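Local coordinates for putative phosphosugar isomerases (Salmonella typhimurium LT2, PDB 3FKJ), which probably binds phosphorylated sugars through its sugar isomerase (SIS) fold and interconverts them as an isomerase, at residues T75-E78 / F79-A82; G54-P57 / G58-L62; I281-I284 / E285-Q288; A243-S247 / G248-H252; G184-S187 / D188-G192. One frame throughout, in Å; residues are numbered along the deposited sequence.

How the contacts relate
All five contacts are local turns. Contacts 1 and 2 lie in the SIS domain with the five-stranded parallel sheet, on helices following strands 70-75 and 42-47, their centres about 19 Å apart. Contacts 3 and 4 belong to the four-stranded sheet and touch directly, with centres about 14 Å apart: Phe283 packs on Tyr250 and Phe251, and Ile284 on Tyr250. Contact 5 is on helix 186-196, which packs on helix 313-331, about 20 Å from contact 2 between centres; its Phe186 lies about 4 Å from a bound thiocyanate, probably from the crystallisation liquor. Contacts 1 and 4 are about 26 Å apart between centres within one chain, yet contact 1 of one subunit meets contact 4 of the other.

Contact 1. Residues T75-E78 / F79-A82; sequences TSNE and FVHA
His81 folds its ring back along the helix toward Asn77 because CG stands opposite its own carbonyl carbon, beside the backbone N (chi1 -75°), and the ring is then turned so that ND1 faces Asn77 O. The setting is the short alpha-helix 76-81, which follows strand 70-75, an outermost strand within this chain of the parallel sheet in the Rossmann-like SIS domain. Asn77 O is gripped twice. His81 ND1 donates to it at 2.8 Å, lying in the carbonyl plane, while the backbone His81 N donates at 3.1 Å from well above that plane. The side chain thus reinforces a bent main-chain bond, a task that suits histidine, whose ring N-H lies at this reach. The Asn77 amide stands almost perpendicular to the imidazole, but its oxygen sits implausibly near the ring, so its exact placing is doubtful.

Earlier in the turn the bonds are regular: Phe79 N reaches Thr75 O at 3.2 Å, and Val80 N reaches Ser76 O at 2.9 Å. Val80 lays CG2 against that same oxygen, 3.3 Å from Ser76 O. Phe79, with CG extended opposite the backbone N (chi1 -176°), carries its apolar ring away from the turn to Trp44 and Val46. Glu78 faces the dimer interface, where OE1 accepts from His246 NE2 and Gly220 N of the second subunit. The last helical bond runs from Ala82 N to Glu78 O, 2.8 Å long.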
# COMPACT_ATOMS: atom_id res chain seq x y z
N THR A 75 -0.65 8.84 -2.71
CA THR A 75 -0.93 9.26 -4.07
C THR A 75 -1.40 10.72 -4.04
O THR A 75 -2.20 11.13 -3.18
CB THR A 75 -1.88 8.28 -4.80
OG1 THR A 75 -1.85 8.53 -6.21
CG2 THR A 75 -3.35 8.33 -4.23
N SER A 76 -0.89 11.51 -4.99
CA SER A 76 -0.93 12.95 -4.95
C SER A 76 -2.32 13.52 -4.77
O SER A 76 -2.52 14.40 -3.94
CB SER A 76 -0.30 13.56 -6.20
OG SER A 76 1.06 13.17 -6.37
N ASN A 77 -3.27 13.05 -5.56
CA ASN A 77 -4.58 13.61 -5.56
C ASN A 77 -5.36 13.29 -4.30
O ASN A 77 -6.25 14.07 -3.92
CB ASN A 77 -5.36 13.27 -6.84
CG ASN A 77 -6.24 14.44 -7.26
OD1 ASN A 77 -5.98 15.57 -6.85
ND2 ASN A 77 -7.26 14.18 -8.08
N GLU A 78 -5.04 12.18 -3.64
CA GLU A 78 -5.61 11.94 -2.35
C GLU A 78 -5.06 12.89 -1.27
O GLU A 78 -5.84 13.35 -0.43
CB GLU A 78 -5.45 10.51 -1.89
CG GLU A 78 -6.12 10.33 -0.52
CD GLU A 78 -6.82 9.03 -0.36
OE1 GLU A 78 -7.40 8.52 -1.34
OE2 GLU A 78 -6.78 8.51 0.76
N PHE A 79 -3.76 13.15 -1.32
CA PHE A 79 -3.06 14.11 -0.46
C PHE A 79 -3.64 15.51 -0.59
O PHE A 79 -3.85 16.20 0.41
CB PHE A 79 -1.55 14.12 -0.82
CG PHE A 79 -0.67 14.99 0.06
CD1 PHE A 79 -0.29 14.58 1.33
CD2 PHE A 79 -0.19 16.21 -0.40
CE1 PHE A 79 0.56 15.38 2.12
CE2 PHE A 79 0.65 17.00 0.39
CZ PHE A 79 1.02 16.58 1.64
N VAL A 80 -3.92 15.90 -1.84
CA VAL A 80 -4.55 17.19 -2.17
C VAL A 80 -5.94 17.28 -1.60
O VAL A 80 -6.34 18.31 -1.03
CB VAL A 80 -4.62 17.38 -3.69
CG1 VAL A 80 -5.57 18.53 -4.10
CG2 VAL A 80 -3.25 17.61 -4.24
N HIS A 81 -6.71 16.22 -1.78
CA HIS A 81 -8.14 16.30 -1.44
C HIS A 81 -8.49 16.01 0.03
O HIS A 81 -9.43 16.59 0.57
CB HIS A 81 -8.95 15.42 -2.39
CG HIS A 81 -9.10 15.99 -3.77
ND1 HIS A 81 -8.08 15.97 -4.71
CD2 HIS A 81 -10.15 16.58 -4.37
CE1 HIS A 81 -8.50 16.54 -5.82
NE2 HIS A 81 -9.76 16.91 -5.65
N ALA A 82 -7.77 15.08 0.64
CA ALA A 82 -7.92 14.71 2.04
C ALA A 82 -6.55 14.88 2.71
O ALA A 82 -5.83 13.92 3.06
CB ALA A 82 -8.45 13.27 2.18

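Contact 2. Residues G54-P57 / G58-L62; sequences GFWP and GKYFL
Beyond Gly58, whose N-H is bonded by Ser159 OG of helix 155-170 and whose lack of a side chain fits the close approach of these two helices, Lys59 donates from its backbone N to Phe55 O at 3.0 Å. The lysine side chain starts out opposite the backbone N and then bends at chi2 (-134°), which lays CD over one face of the Trp56 indole. CD lies 3.9 Å from the centroid of the six-membered ring, a CH-pi contact displaced toward the rim, and CE follows it to 3.7 Å from Trp56 CZ3. Lysine suits the place because its methylenes can cover the ring while NZ goes on to a salt bridge with Asp63.

This is the first turn of helix 56-65, part of the beta-alpha-beta crossover between strands 42-47 and 70-75 of the SIS domain. Next, Tyr60 N makes a nearly straight bond (171°) to Trp56 O at 2.8 Å. Tyr60 CB rests 3.8 Å from Trp56 NE1, which itself donates to Gly220 O, while the tyrosine hydroxyl reaches Glu310. Phe61 N bonds Pro57 O at 3.2 Å.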
# COMPACT_ATOMS: atom_id res chain seq x y z
N GLY A 54 8.60 4.80 -6.73
CA GLY A 54 10.00 5.22 -6.73
C GLY A 54 10.50 5.70 -5.35
O GLY A 54 11.70 5.78 -5.14
N PHE A 55 9.58 5.98 -4.44
CA PHE A 55 9.88 6.36 -3.08
C PHE A 55 9.94 5.21 -2.09
O PHE A 55 10.34 5.43 -0.95
CB PHE A 55 8.86 7.40 -2.59
CG PHE A 55 8.99 8.75 -3.23
CD1 PHE A 55 10.24 9.39 -3.30
CD2 PHE A 55 7.88 9.41 -3.75
CE1 PHE A 55 10.36 10.64 -3.87
CE2 PHE A 55 7.99 10.64 -4.33
CZ PHE A 55 9.23 11.26 -4.40
N TRP A 56 9.55 3.99 -2.50
CA TRP A 56 9.55 2.84 -1.63
C TRP A 56 10.89 2.57 -0.93
O TRP A 56 10.89 2.26 0.25
CB TRP A 56 9.14 1.55 -2.37
CG TRP A 56 8.84 0.47 -1.37
CD1 TRP A 56 9.67 -0.53 -0.97
CD2 TRP A 56 7.65 0.34 -0.61
NE1 TRP A 56 9.05 -1.30 -0.00
CE2 TRP A 56 7.81 -0.78 0.24
CE3 TRP A 56 6.45 1.06 -0.55
CZ2 TRP A 56 6.81 -1.21 1.14
CZ3 TRP A 56 5.43 0.62 0.34
CH2 TRP A 56 5.63 -0.51 1.17
N PRO A 57 12.02 2.65 -1.68
CA PRO A 57 13.28 2.40 -0.99
C PRO A 57 13.57 3.27 0.22
O PRO A 57 14.04 2.75 1.23
CB PRO A 57 14.34 2.57 -2.09
CG PRO A 57 13.56 2.24 -3.37
CD PRO A 57 12.23 2.89 -3.12
N GLY A 58 13.32 4.57 0.10
CA GLY A 58 13.42 5.46 1.23
C GLY A 58 12.37 5.24 2.30
O GLY A 58 12.68 5.29 3.51
N LYS A 59 11.12 5.04 1.87
CA LYS A 59 10.04 4.75 2.81
C LYS A 59 10.41 3.55 3.68
O LYS A 59 10.38 3.63 4.92
CB LYS A 59 8.70 4.51 2.06
CG LYS A 59 7.47 4.25 2.97
CD LYS A 59 6.63 3.08 2.51
CE LYS A 59 5.29 2.95 3.26
NZ LYS A 59 5.33 2.93 4.76
N TYR A 60 10.81 2.46 3.03
CA TYR A 60 11.15 1.22 3.73
C TYR A 60 12.34 1.41 4.70
O TYR A 60 12.30 0.94 5.85
CB TYR A 60 11.38 0.06 2.72
CG TYR A 60 11.73 -1.26 3.37
CD1 TYR A 60 10.78 -1.99 4.08
CD2 TYR A 60 13.02 -1.77 3.33
CE1 TYR A 60 11.08 -3.17 4.71
CE2 TYR A 60 13.35 -3.00 3.99
CZ TYR A 60 12.36 -3.69 4.64
OH TYR A 60 12.64 -4.88 5.28
N PHE A 61 13.37 2.12 4.25
CA PHE A 61 14.53 2.41 5.10
C PHE A 61 14.13 3.15 6.39
O PHE A 61 14.55 2.78 7.51
CB PHE A 61 15.57 3.23 4.31
CG PHE A 61 16.79 3.63 5.11
CD1 PHE A 61 17.83 2.75 5.30
CD2 PHE A 61 16.89 4.91 5.64
CE1 PHE A 61 18.97 3.12 6.03
CE2 PHE A 61 18.03 5.31 6.37
CZ PHE A 61 19.07 4.40 6.56
N LEU A 62 13.30 4.17 6.24
CA LEU A 62 12.90 4.96 7.39
C LEU A 62 11.97 4.17 8.27
O LEU A 62 12.10 4.21 9.47
CB LEU A 62 12.25 6.28 6.96
CG LEU A 62 13.17 7.26 6.20
CD1 LEU A 62 12.29 8.44 5.61
CD2 LEU A 62 14.28 7.81 7.12

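Contact 3. Residues I281-I284 / E285-Q288; sequences IRFI and ERYQ
Phe283 and Tyr287, four residues apart, form an aromatic pair whose planes are inclined at 42°, with centroids 4.7 Å apart. The Tyr287 ring brings its CD2 atom over the centre of one Phe283 face, 3.5 Å above the plane, in an oblique pair. The torsions converge to make this possible: Phe283 CG points opposite its backbone N (chi1 -179°), down the helix, whereas Tyr287 CG lies beside its N (chi1 -66°) and leans back. The flat rings of Phe283 and Tyr287 both offer surfaces to Tyr341 of the second subunit, which meets each edge-to-face.

Among charged side chains, Arg286 brings NH1 beside Phe283 CD1 (3.8 Å), the guanidinium and ring planes nearly perpendicular. Arg282 NE is 5.1 Å from Arg286 NH2, presumably like charges, not in contact, on an exposed flank. Glu285 runs alongside Ile281, its extended chain placing CD 3.7 Å from CG2 of the isoleucine, while the carboxylate end stays on the exposed side.

The backbone supplies regular bonds from Glu285 N to Ile281 O (2.9 Å) and from Arg286 N to Arg282 O (2.9 Å). Tyr287 then leaves helical geometry and Gln288 takes positive phi; its N makes a weak bond to Glu285 O, and the next residue's N-H returns to Ile284 O. That is a Schellman motif, ending the helix 274-286 of a beta-alpha-beta unit before strand 290-295.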
# COMPACT_ATOMS: atom_id res chain seq x y z
N ILE A 281 7.72 -19.40 -2.44
CA ILE A 281 8.37 -20.18 -3.48
C ILE A 281 8.02 -21.66 -3.31
O ILE A 281 7.59 -22.29 -4.25
CB ILE A 281 9.91 -19.99 -3.45
CG1 ILE A 281 10.29 -18.55 -3.80
CG2 ILE A 281 10.62 -20.95 -4.42
CD1 ILE A 281 11.72 -18.22 -3.35
N ARG A 282 8.18 -22.19 -2.10
CA ARG A 282 7.85 -23.57 -1.82
C ARG A 282 6.42 -23.91 -2.20
O ARG A 282 6.17 -24.95 -2.81
CB ARG A 282 8.08 -23.90 -0.34
CG ARG A 282 9.54 -23.77 0.09
CD ARG A 282 9.78 -24.40 1.47
NE ARG A 282 8.99 -23.75 2.52
CZ ARG A 282 9.39 -22.73 3.28
NH1 ARG A 282 10.61 -22.21 3.14
NH2 ARG A 282 8.58 -22.23 4.21
N PHE A 283 5.49 -23.03 -1.85
CA PHE A 283 4.09 -23.26 -2.13
C PHE A 283 3.79 -23.16 -3.64
O PHE A 283 3.14 -24.05 -4.21
CB PHE A 283 3.20 -22.26 -1.37
CG PHE A 283 1.73 -22.47 -1.62
CD1 PHE A 283 0.97 -23.25 -0.75
CD2 PHE A 283 1.11 -21.94 -2.75
CE1 PHE A 283 -0.37 -23.47 -0.99
CE2 PHE A 283 -0.23 -22.17 -2.98
CZ PHE A 283 -0.97 -22.89 -2.10
N ILE A 284 4.23 -22.07 -4.28
CA ILE A 284 4.03 -21.89 -5.73
C ILE A 284 4.59 -23.09 -6.53
O ILE A 284 4.00 -23.52 -7.52
CB ILE A 284 4.67 -20.59 -6.26
CG1 ILE A 284 4.10 -19.33 -5.57
CG2 ILE A 284 4.46 -20.46 -7.77
CD1 ILE A 284 4.98 -18.13 -5.73
N GLU A 285 5.73 -23.62 -6.11
CA GLU A 285 6.33 -24.79 -6.77
C GLU A 285 5.59 -26.08 -6.44
O GLU A 285 5.45 -26.95 -7.31
CB GLU A 285 7.82 -24.90 -6.43
CG GLU A 285 8.60 -23.73 -7.01
CD GLU A 285 10.11 -23.80 -6.80
OE1 GLU A 285 10.59 -24.65 -5.99
OE2 GLU A 285 10.82 -22.99 -7.45
N ARG A 286 5.12 -26.22 -5.21
CA ARG A 286 4.33 -27.39 -4.81
C ARG A 286 3.05 -27.46 -5.63
O ARG A 286 2.53 -28.55 -5.88
CB ARG A 286 4.00 -27.37 -3.30
CG ARG A 286 3.32 -28.64 -2.76
CD ARG A 286 2.95 -28.59 -1.24
NE ARG A 286 4.02 -28.06 -0.38
CZ ARG A 286 3.91 -27.02 0.46
NH1 ARG A 286 2.77 -26.36 0.63
NH2 ARG A 286 4.98 -26.63 1.17
N TYR A 287 2.53 -26.31 -6.06
CA TYR A 287 1.27 -26.32 -6.81
C TYR A 287 1.44 -25.98 -8.28
O TYR A 287 0.49 -25.69 -9.00
CB TYR A 287 0.21 -25.52 -6.05
CG TYR A 287 -0.11 -26.25 -4.76
CD1 TYR A 287 -0.91 -27.40 -4.77
CD2 TYR A 287 0.47 -25.86 -3.56
CE1 TYR A 287 -1.17 -28.12 -3.59
CE2 TYR A 287 0.22 -26.58 -2.38
CZ TYR A 287 -0.61 -27.69 -2.40
OH TYR A 287 -0.87 -28.40 -1.24
N GLN A 288 2.69 -26.11 -8.73
CA GLN A 288 3.06 -25.98 -10.13
C GLN A 288 2.60 -24.66 -10.74
O GLN A 288 2.13 -24.63 -11.88
CB GLN A 288 2.50 -27.14 -10.96
CG GLN A 288 2.97 -28.50 -10.57
CD GLN A 288 1.87 -29.53 -10.75
OE1 GLN A 288 1.27 -29.67 -11.83
NE2 GLN A 288 1.57 -30.24 -9.68

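Contact 4. Residues A243-S247 / G248-H252; sequences ASIHS and GEYFH
His246 and Gly248 meet at the tightest point of a turn that leaves the C-terminal end of strand 241-246, in the four-stranded parallel sheet. Residues 248-250 there take helical backbone angles without a regular helix. Gly248 N donates to His246 ND1 at 3.0 Å, approaching close to the plane of the imidazole. The ring is in position because CG stands opposite the His246 backbone N (chi1 -170°). Having no side chain, Gly248 can bring its CA to 3.6 Å from the same ND1. The turn is closed by Tyr250 N, which bonds His246 O at 2.8 Å almost in line with the carbonyl, so one histidine holds it with both ring and backbone.

The packing beside Tyr250 is also firm: Ile245 presses CG2 to 3.5 Å from Tyr250 CA, near the plane of the phenol ring at its edge. A branched residue suits this spot, since its CG2 methyl touches both Tyr250 N and CA. Ser247 O adds a close touch, 3.4 Å from Tyr250 CB. Tyr250 sends its hydroxyl on to Thr258, and Ser247 turns OG to Asp277.

Between the two segments the other flank is looser; the second subunit covers it, though His246 remains partly exposed. There Glu249 CG only brushes His246 CB, at 3.9 Å, and the glutamate bends away so that OE2 accepts from Thr75 OG1 and Gly49 N of the second subunit. Phe251 is held lightly too, its CD2 lying 4.0 Å from Ser247 O.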
# COMPACT_ATOMS: atom_id res chain seq x y z
N ALA A 243 -1.86 -7.98 -10.78
CA ALA A 243 -1.94 -7.51 -9.41
C ALA A 243 -0.60 -7.75 -8.77
O ALA A 243 0.13 -8.63 -9.19
CB ALA A 243 -3.04 -8.30 -8.60
N SER A 244 -0.31 -6.94 -7.75
CA SER A 244 0.79 -7.16 -6.83
C SER A 244 0.23 -7.72 -5.53
O SER A 244 -0.87 -7.33 -5.08
CB SER A 244 1.62 -5.90 -6.63
OG SER A 244 0.81 -4.88 -6.13
N ILE A 245 0.94 -8.72 -5.02
CA ILE A 245 0.65 -9.44 -3.80
C ILE A 245 1.93 -9.41 -2.95
O ILE A 245 3.01 -9.86 -3.41
CB ILE A 245 0.32 -10.93 -4.05
CG1 ILE A 245 -0.79 -11.08 -5.08
CG2 ILE A 245 -0.05 -11.65 -2.72
CD1 ILE A 245 -0.96 -12.50 -5.55
N HIS A 246 1.81 -8.90 -1.74
CA HIS A 246 2.89 -8.99 -0.78
C HIS A 246 3.07 -10.49 -0.41
O HIS A 246 2.07 -11.23 -0.18
CB HIS A 246 2.61 -8.10 0.42
CG HIS A 246 3.76 -7.97 1.36
ND1 HIS A 246 4.20 -9.00 2.15
CD2 HIS A 246 4.58 -6.92 1.62
CE1 HIS A 246 5.24 -8.60 2.86
NE2 HIS A 246 5.50 -7.35 2.55
N SER A 247 4.33 -10.94 -0.41
CA SER A 247 4.65 -12.33 -0.13
C SER A 247 3.97 -12.85 1.15
O SER A 247 3.52 -14.02 1.20
CB SER A 247 6.14 -12.51 0.01
OG SER A 247 6.83 -12.22 -1.16
N GLY A 248 3.91 -11.99 2.17
CA GLY A 248 3.32 -12.28 3.46
C GLY A 248 1.81 -12.42 3.32
O GLY A 248 1.22 -13.38 3.85
N GLU A 249 1.22 -11.49 2.57
CA GLU A 249 -0.23 -11.47 2.25
C GLU A 249 -0.76 -12.62 1.38
O GLU A 249 -1.92 -13.01 1.48
CB GLU A 249 -0.58 -10.13 1.59
CG GLU A 249 -0.57 -8.94 2.57
CD GLU A 249 -1.80 -8.97 3.51
OE1 GLU A 249 -2.91 -8.72 2.99
OE2 GLU A 249 -1.65 -9.21 4.74
N TYR A 250 0.11 -13.17 0.53
CA TYR A 250 -0.25 -14.28 -0.36
C TYR A 250 -1.06 -15.40 0.31
O TYR A 250 -2.06 -15.89 -0.24
CB TYR A 250 1.04 -14.87 -0.89
CG TYR A 250 0.90 -16.03 -1.89
CD1 TYR A 250 0.29 -15.84 -3.12
CD2 TYR A 250 1.43 -17.26 -1.60
CE1 TYR A 250 0.20 -16.87 -4.04
CE2 TYR A 250 1.34 -18.33 -2.51
CZ TYR A 250 0.73 -18.13 -3.73
OH TYR A 250 0.64 -19.14 -4.66
N PHE A 251 -0.62 -15.82 1.48
CA PHE A 251 -1.21 -16.98 2.17
C PHE A 251 -2.49 -16.66 2.95
O PHE A 251 -2.99 -17.51 3.65
CB PHE A 251 -0.18 -17.61 3.10
CG PHE A 251 0.96 -18.25 2.37
CD1 PHE A 251 0.76 -19.41 1.67
CD2 PHE A 251 2.21 -17.65 2.32
CE1 PHE A 251 1.79 -19.98 0.97
CE2 PHE A 251 3.25 -18.24 1.62
CZ PHE A 251 3.04 -19.38 0.94
N HIS A 252 -3.02 -15.44 2.78
CA HIS A 252 -4.24 -14.99 3.51
C HIS A 252 -5.36 -14.52 2.57
O HIS A 252 -6.22 -13.72 2.92
CB HIS A 252 -3.82 -13.95 4.54
CG HIS A 252 -2.86 -14.53 5.53
ND1 HIS A 252 -3.27 -15.45 6.49
CD2 HIS A 252 -1.52 -14.44 5.63
CE1 HIS A 252 -2.21 -15.85 7.17
NE2 HIS A 252 -1.14 -15.25 6.68

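Contact 5. Residues G184-S187 / D188-G192; sequences GRFS and DVVHG
Val190 N donates to Phe186 O at 2.8 Å in a nearly straight bond (172°). Flanking it, His191 N bonds Ser187 O at 3.0 Å and Val189 N bonds Arg185 O at 3.1 Å, the regular pattern of the first turns of helix 186-196. At the break from the preceding helix 176-184 a water takes part: it donates to Gly184 O at 2.8 Å and accepts from Asp188 N, adding a water bridge between the two segments.

Farther out, the His191 imidazole leans back over its own helix, CG beside the backbone N (chi1 -60°), and puts one face over Ser187 O, which lies 3.2 Å above the ring plane. Ser187, small enough to sit beneath, has OG 3.2 Å from CE1 of the histidine.

On the buried side, Val190 places CG2 over one face of the Phe186 ring, 3.6 Å from its centroid, in a CH-pi contact displaced toward CZ. Phe186 also packs on Leu315, and Val190 on Cys319, both of helix 313-331. The chemistry implies an amphipathic helix start: valine and phenylalanine anchor it inward, whereas Asp188 and His191 keep its outer flank polar toward solvent.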
# COMPACT_ATOMS: atom_id res chain seq x y z
N GLY A 184 28.34 3.42 -3.66
CA GLY A 184 29.50 3.57 -4.55
C GLY A 184 29.79 2.33 -5.38
O GLY A 184 30.46 2.41 -6.41
N ARG A 185 29.29 1.19 -4.92
CA ARG A 185 29.45 -0.09 -5.60
C ARG A 185 28.24 -0.43 -6.45
O ARG A 185 28.23 -1.45 -7.17
CB ARG A 185 29.70 -1.20 -4.58
CG ARG A 185 31.11 -1.23 -4.06
CD ARG A 185 31.36 -2.45 -3.20
NE ARG A 185 30.74 -2.32 -1.89
CZ ARG A 185 31.21 -1.55 -0.91
NH1 ARG A 185 32.32 -0.82 -1.08
NH2 ARG A 185 30.57 -1.50 0.26
N PHE A 186 27.24 0.42 -6.39
CA PHE A 186 25.93 0.05 -6.89
C PHE A 186 25.92 -0.05 -8.41
O PHE A 186 25.31 -0.97 -8.96
CB PHE A 186 24.86 1.03 -6.41
CG PHE A 186 23.46 0.62 -6.78
CD1 PHE A 186 22.94 -0.62 -6.37
CD2 PHE A 186 22.64 1.46 -7.53
CE1 PHE A 186 21.62 -1.01 -6.68
CE2 PHE A 186 21.34 1.07 -7.87
CZ PHE A 186 20.83 -0.17 -7.44
N SER A 187 26.60 0.89 -9.08
CA SER A 187 26.63 0.91 -10.54
C SER A 187 27.25 -0.36 -11.09
O SER A 187 26.73 -0.91 -12.07
CB SER A 187 27.40 2.10 -11.09
OG SER A 187 27.47 2.04 -12.51
N ASP A 188 28.34 -0.82 -10.48
CA ASP A 188 28.98 -2.07 -10.89
C ASP A 188 28.08 -3.26 -10.66
O ASP A 188 28.01 -4.15 -11.52
CB ASP A 188 30.30 -2.29 -10.15
CG ASP A 188 31.42 -1.35 -10.64
OD1 ASP A 188 31.26 -0.63 -11.70
OD2 ASP A 188 32.42 -1.31 -9.89
N VAL A 189 27.39 -3.29 -9.52
CA VAL A 189 26.44 -4.38 -9.25
C VAL A 189 25.28 -4.35 -10.27
O VAL A 189 24.94 -5.40 -10.85
CB VAL A 189 25.96 -4.39 -7.76
CG1 VAL A 189 24.67 -5.22 -7.58
CG2 VAL A 189 27.08 -4.94 -6.86
N VAL A 190 24.69 -3.18 -10.52
CA VAL A 190 23.62 -3.05 -11.52
C VAL A 190 24.08 -3.58 -12.89
O VAL A 190 23.41 -4.43 -13.50
CB VAL A 190 23.04 -1.60 -11.60
CG1 VAL A 190 22.23 -1.40 -12.89
CG2 VAL A 190 22.11 -1.29 -10.35
N HIS A 191 25.24 -3.13 -13.36
CA HIS A 191 25.76 -3.59 -14.67
C HIS A 191 26.04 -5.10 -14.72
O HIS A 191 25.65 -5.77 -15.68
CB HIS A 191 26.98 -2.78 -15.11
CG HIS A 191 26.69 -1.32 -15.26
ND1 HIS A 191 27.68 -0.36 -15.32
CD2 HIS A 191 25.51 -0.64 -15.32
CE1 HIS A 191 27.13 0.83 -15.43
NE2 HIS A 191 25.82 0.70 -15.43
N GLY A 192 26.65 -5.64 -13.67
CA GLY A 192 26.83 -7.08 -13.57
C GLY A 192 25.54 -7.90 -13.56
O GLY A 192 25.48 -8.98 -14.13
O HOH W 1 29.83 1.20 -8.89